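Local coordinates for extracellular solute-binding protein family 1 (Alicyclobacillus acidocaldarius subsp. acidocaldarius, PDB 4OVJ) that probably binds an extracellular solute, perhaps a carbohydrate, for delivery to a membrane ABC importer, at residues 141-153 with 163-175. Sequence-based numbering, arbitrary orientation. Where two conformers were deposited one is given.
Sequences VIYDEAAFAKAGY and WADILEKVHKATG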
loop_
_atom_site.group_PDB
_atom_site.type_symbol
_atom_site.label_atom_id
_atom_site.label_comp_id
_atom_site.label_asym_id
_atom_site.label_seq_id
_atom_site.Cartn_x
_atom_site.Cartn_y
_atom_site.Cartn_z
ATOM N N VAL A 141 8.464 8.172 -5.518
ATOM C CA VAL A 141 9.107 8.405 -6.800
ATOM C C VAL A 141 10.386 7.590 -6.806
ATOM O O VAL A 141 11.238 7.750 -5.942
ATOM C CB VAL A 141 9.416 9.890 -7.007
ATOM C CG1 VAL A 141 10.216 10.085 -8.277
ATOM C CG2 VAL A 141 8.131 10.699 -7.048
ATOM N N ILE A 142 10.472 6.678 -7.766
ATOM C CA ILE A 142 11.645 5.840 -7.973
ATOM C C ILE A 142 12.361 6.439 -9.171
ATOM O O ILE A 142 11.797 6.535 -10.265
ATOM C CB ILE A 142 11.274 4.378 -8.250
ATOM C CG1 ILE A 142 10.310 3.858 -7.174
ATOM C CG2 ILE A 142 12.536 3.534 -8.313
ATOM C CD1 ILE A 142 9.892 2.417 -7.331
ATOM N N TYR A 143 13.593 6.879 -8.968
ATOM C CA TYR A 143 14.270 7.655 -9.999
ATOM C C TYR A 143 15.731 7.236 -10.214
ATOM O O TYR A 143 16.397 6.721 -9.315
ATOM C CB TYR A 143 14.170 9.160 -9.711
ATOM C CG TYR A 143 14.944 9.623 -8.497
ATOM C CD1 TYR A 143 14.422 9.499 -7.216
ATOM C CD2 TYR A 143 16.203 10.184 -8.631
ATOM C CE1 TYR A 143 15.138 9.917 -6.103
ATOM C CE2 TYR A 143 16.923 10.602 -7.529
ATOM C CZ TYR A 143 16.382 10.465 -6.265
ATOM O OH TYR A 143 17.107 10.851 -5.173
ATOM N N ASP A 144 16.189 7.449 -11.442
ATOM C CA ASP A 144 17.580 7.243 -11.822
ATOM C C ASP A 144 18.413 8.370 -11.199
ATOM O O ASP A 144 18.326 9.539 -11.607
ATOM C CB ASP A 144 17.655 7.238 -13.353
ATOM C CG ASP A 144 19.066 7.086 -13.901
ATOM O OD1 ASP A 144 20.041 7.499 -13.257
ATOM O OD2 ASP A 144 19.188 6.599 -15.037
ATOM N N GLU A 145 19.192 8.017 -10.186
ATOM C CA GLU A 145 19.993 8.993 -9.453
ATOM C C GLU A 145 20.887 9.823 -10.351
ATOM O O GLU A 145 20.911 11.048 -10.253
ATOM C CB GLU A 145 20.897 8.288 -8.462
ATOM C CG GLU A 145 20.266 7.974 -7.150
ATOM C CD GLU A 145 21.325 7.780 -6.083
ATOM O OE1 GLU A 145 22.233 6.945 -6.310
ATOM O OE2 GLU A 145 21.257 8.477 -5.042
ATOM N N ALA A 146 21.651 9.154 -11.205
ATOM C CA ALA A 146 22.595 9.857 -12.049
ATOM C C ALA A 146 21.901 10.764 -13.054
ATOM O O ALA A 146 22.375 11.871 -13.308
ATOM C CB ALA A 146 23.528 8.879 -12.757
ATOM N N ALA A 147 20.764 10.335 -13.597
ATOM C CA ALA A 147 20.030 11.181 -14.526
ATOM C C ALA A 147 19.515 12.457 -13.856
ATOM O O ALA A 147 19.636 13.547 -14.399
ATOM C CB ALA A 147 18.870 10.433 -15.157
ATOM N N PHE A 148 18.921 12.313 -12.679
ATOM C CA PHE A 148 18.357 13.460 -11.982
ATOM C C PHE A 148 19.427 14.387 -11.416
ATOM O O PHE A 148 19.191 15.581 -11.286
ATOM C CB PHE A 148 17.330 13.012 -10.928
ATOM C CG PHE A 148 15.981 12.766 -11.539
ATOM C CD1 PHE A 148 15.753 11.609 -12.281
ATOM C CD2 PHE A 148 14.987 13.738 -11.464
ATOM C CE1 PHE A 148 14.535 11.409 -12.925
ATOM C CE2 PHE A 148 13.766 13.545 -12.092
ATOM C CZ PHE A 148 13.539 12.370 -12.816
ATOM N N ALA A 149 20.599 13.847 -11.108
ATOM C CA ALA A 149 21.727 14.682 -10.692
ATOM C C ALA A 149 22.117 15.685 -11.786
ATOM O O ALA A 149 22.647 16.759 -11.476
ATOM C CB ALA A 149 22.918 13.825 -10.262
ATOM N N LYS A 150 21.815 15.372 -13.052
ATOM C CA LYS A 150 22.077 16.315 -14.150
ATOM C C LYS A 150 21.203 17.576 -14.067
ATOM O O LYS A 150 21.538 18.605 -14.664
ATOM C CB LYS A 150 21.876 15.634 -15.507
ATOM C CG LYS A 150 22.814 14.471 -15.731
ATOM C CD LYS A 150 22.520 13.718 -17.015
ATOM C CE LYS A 150 23.515 12.587 -17.197
ATOM N NZ LYS A 150 23.263 11.853 -18.455
ATOM N N ALA A 151 20.098 17.497 -13.326
ATOM C CA ALA A 151 19.240 18.647 -13.063
ATOM C C ALA A 151 19.421 19.174 -11.646
ATOM O O ALA A 151 18.661 20.025 -11.209
ATOM C CB ALA A 151 17.781 18.279 -13.292
ATOM N N GLY A 152 20.428 18.675 -10.929
ATOM C CA GLY A 152 20.655 19.077 -9.552
ATOM C C GLY A 152 19.577 18.626 -8.584
ATOM O O GLY A 152 19.354 19.272 -7.554
ATOM N N TYR A 153 18.912 17.516 -8.914
ATOM C CA TYR A 153 17.897 16.926 -8.054
ATOM C C TYR A 153 18.452 15.700 -7.339
ATOM O O TYR A 153 18.926 14.767 -7.984
ATOM C CB TYR A 153 16.652 16.533 -8.852
ATOM C CG TYR A 153 15.614 15.921 -7.943
ATOM C CD1 TYR A 153 14.907 16.711 -7.065
ATOM C CD2 TYR A 153 15.392 14.547 -7.918
ATOM C CE1 TYR A 153 13.978 16.166 -6.199
ATOM C CE2 TYR A 153 14.468 13.992 -7.062
ATOM C CZ TYR A 153 13.763 14.815 -6.198
ATOM O OH TYR A 153 12.849 14.284 -5.333
ATOM N N TRP A 163 8.517 19.818 -9.337
ATOM C CA TRP A 163 8.786 18.559 -9.982
ATOM C C TRP A 163 8.702 18.666 -11.509
ATOM O O TRP A 163 9.585 18.189 -12.206
ATOM C CB TRP A 163 7.823 17.499 -9.439
ATOM C CG TRP A 163 8.077 16.118 -9.930
ATOM C CD1 TRP A 163 7.183 15.311 -10.566
ATOM C CD2 TRP A 163 9.288 15.357 -9.805
ATOM N NE1 TRP A 163 7.756 14.089 -10.836
ATOM C CE2 TRP A 163 9.043 14.088 -10.373
ATOM C CE3 TRP A 163 10.545 15.613 -9.247
ATOM C CZ2 TRP A 163 10.009 13.096 -10.416
ATOM C CZ3 TRP A 163 11.504 14.615 -9.286
ATOM C CH2 TRP A 163 11.233 13.379 -9.881
ATOM N N ALA A 164 7.650 19.295 -12.022
ATOM C CA ALA A 164 7.512 19.484 -13.475
ATOM C C ALA A 164 8.699 20.240 -14.059
ATOM O O ALA A 164 9.205 19.883 -15.130
ATOM C CB ALA A 164 6.205 20.188 -13.804
ATOM N N ASP A 165 9.197 21.232 -13.322
ATOM C CA ASP A 165 10.394 21.975 -13.754
ATOM C C ASP A 165 11.633 21.076 -13.780
ATOM O O ASP A 165 12.443 21.117 -14.719
ATOM C CB ASP A 165 10.632 23.162 -12.827
ATOM C CG ASP A 165 11.408 24.271 -13.492
ATOM O OD1 ASP A 165 10.848 24.925 -14.400
ATOM O OD2 ASP A 165 12.576 24.489 -13.108
ATOM N N ILE A 166 11.776 20.255 -12.750
ATOM C CA ILE A 166 12.886 19.306 -12.680
ATOM C C ILE A 166 12.815 18.305 -13.840
ATOM O O ILE A 166 13.819 18.050 -14.497
ATOM C CB ILE A 166 12.931 18.581 -11.317
ATOM C CG1 ILE A 166 13.353 19.564 -10.215
ATOM C CG2 ILE A 166 13.872 17.396 -11.386
ATOM C CD1 ILE A 166 12.928 19.171 -8.815
ATOM N N LEU A 167 11.626 17.766 -14.095
ATOM C CA LEU A 167 11.440 16.823 -15.190
ATOM C C LEU A 167 11.833 17.452 -16.526
ATOM O O LEU A 167 12.517 16.822 -17.352
ATOM C CB LEU A 167 9.990 16.331 -15.239
ATOM C CG LEU A 167 9.482 15.485 -14.074
ATOM C CD1 LEU A 167 8.034 15.104 -14.353
ATOM C CD2 LEU A 167 10.340 14.244 -13.899
ATOM N N GLU A 168 11.419 18.698 -16.741
ATOM C CA GLU A 168 11.801 19.407 -17.966
ATOM C C GLU A 168 13.317 19.505 -18.102
ATOM O O GLU A 168 13.855 19.279 -19.185
ATOM C CB GLU A 168 11.139 20.782 -18.033
ATOM C CG GLU A 168 9.638 20.710 -18.282
ATOM C CD GLU A 168 8.938 22.061 -18.198
ATOM O OE1 GLU A 168 9.236 22.952 -19.016
ATOM O OE2 GLU A 168 8.065 22.225 -17.317
ATOM N N LYS A 169 14.002 19.815 -17.003
ATOM C CA LYS A 169 15.463 19.935 -17.012
ATOM C C LYS A 169 16.156 18.603 -17.281
ATOM O O LYS A 169 17.123 18.540 -18.043
ATOM C CB LYS A 169 15.959 20.540 -15.700
ATOM C CG LYS A 169 15.507 21.974 -15.472
ATOM C CD LYS A 169 16.263 22.969 -16.344
ATOM C CE LYS A 169 16.091 24.390 -15.825
ATOM N NZ LYS A 169 16.899 25.378 -16.589
ATOM N N VAL A 170 15.651 17.533 -16.677
ATOM C CA VAL A 170 16.205 16.196 -16.909
ATOM C C VAL A 170 16.043 15.809 -18.383
ATOM O O VAL A 170 16.985 15.354 -19.025
ATOM C CB VAL A 170 15.558 15.146 -15.986
ATOM C CG1 VAL A 170 16.066 13.756 -16.322
ATOM C CG2 VAL A 170 15.867 15.468 -14.529
ATOM N N HIS A 171 14.840 15.992 -18.911
ATOM C CA HIS A 171 14.553 15.687 -20.318
ATOM C C HIS A 171 15.485 16.446 -21.253
ATOM O O HIS A 171 15.988 15.878 -22.241
ATOM C CB HIS A 171 13.109 16.034 -20.630
ATOM C CG HIS A 171 12.758 15.916 -22.075
ATOM N ND1 HIS A 171 12.828 14.722 -22.758
ATOM C CD2 HIS A 171 12.334 16.838 -22.968
ATOM C CE1 HIS A 171 12.454 14.913 -24.009
ATOM N NE2 HIS A 171 12.156 16.188 -24.165
ATOM N N LYS A 172 15.713 17.724 -20.956
ATOM C CA LYS A 172 16.634 18.544 -21.746
ATOM C C LYS A 172 18.044 17.966 -21.741
ATOM O O LYS A 172 18.712 17.936 -22.777
ATOM C CB LYS A 172 16.670 19.972 -21.212
ATOM C CG LYS A 172 15.456 20.805 -21.574
ATOM C CD LYS A 172 15.555 21.378 -22.976
ATOM C CE LYS A 172 14.809 22.697 -23.072
ATOM N NZ LYS A 172 13.551 22.656 -22.277
ATOM N N ALA A 173 18.489 17.502 -20.576
ATOM C CA ALA A 173 19.841 16.966 -20.421
ATOM C C ALA A 173 20.015 15.578 -21.042
ATOM O O ALA A 173 21.104 15.240 -21.490
ATOM C CB ALA A 173 20.234 16.926 -18.954
ATOM N N THR A 174 18.952 14.776 -21.060
ATOM C CA THR A 174 19.065 13.370 -21.447
ATOM C C THR A 174 18.497 13.044 -22.820
ATOM O O THR A 174 18.922 12.071 -23.448
ATOM C CB THR A 174 18.316 12.449 -20.458
ATOM O OG1 THR A 174 16.908 12.719 -20.516
ATOM C CG2 THR A 174 18.832 12.628 -19.045
ATOM N N GLY A 175 17.515 13.819 -23.264
ATOM C CA GLY A 175 16.728 13.477 -24.451
ATOM C C GLY A 175 15.785 12.290 -24.264
ATOM O O GLY A 175 15.135 11.848 -25.218
HETATM O O HOH W 1 23.248 13.699 -20.761
#
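F148 reaches out of the short helix 145-149 as a knob into a hole made by W163, I166, L167 and V170 on helix 160-174. From CB, which lies at the edge of the Y153 ring, the side chain runs through CG to CD2, where V170 CG2 lies over one ring face, 3.9 Å from the F148 centroid and 22° off its normal in a CH-pi contact, and I166 CG2 comes in at the edge. F148 CE2 is next, 3.4 Å from W163 CH2, and CZ ends against L167 CD2. The planes of F148 and the W163 six-membered ring are nearly parallel, yet slid so far apart that they barely overlap. The W163 indole stands anti to the main-chain nitrogen (chi1 -175°), which carries it toward segment 141-153; its CZ3 edge meets the face of Y153 in a T-shaped pair with centroids 5.3 Å apart, while V141 CG1 touches CZ2. The polar ends of these two aromatics are held elsewhere, W163 NE1 by E179 and Y153 OH by Q156. Replacing F148 with an alanine would remove the ring and would probably open a gap among W163, I166, L167 and V170, leaving V170 CG2 without its aromatic face. Beyond the rings, A151 CB lies 3.6 Å from V170 CG2, just before G152 closes helix 145-149 in a Schellman motif. At the solvent-facing end, a water links K150 NZ to A173 O. Direct contact between the segments is therefore essentially apolar, an aromatic cluster joining helix 160-174 to helix 145-149 and to Y153 just after its closing turn, with V141 of strand 128-144 alongside and one water bridging polar groups at the exposed end.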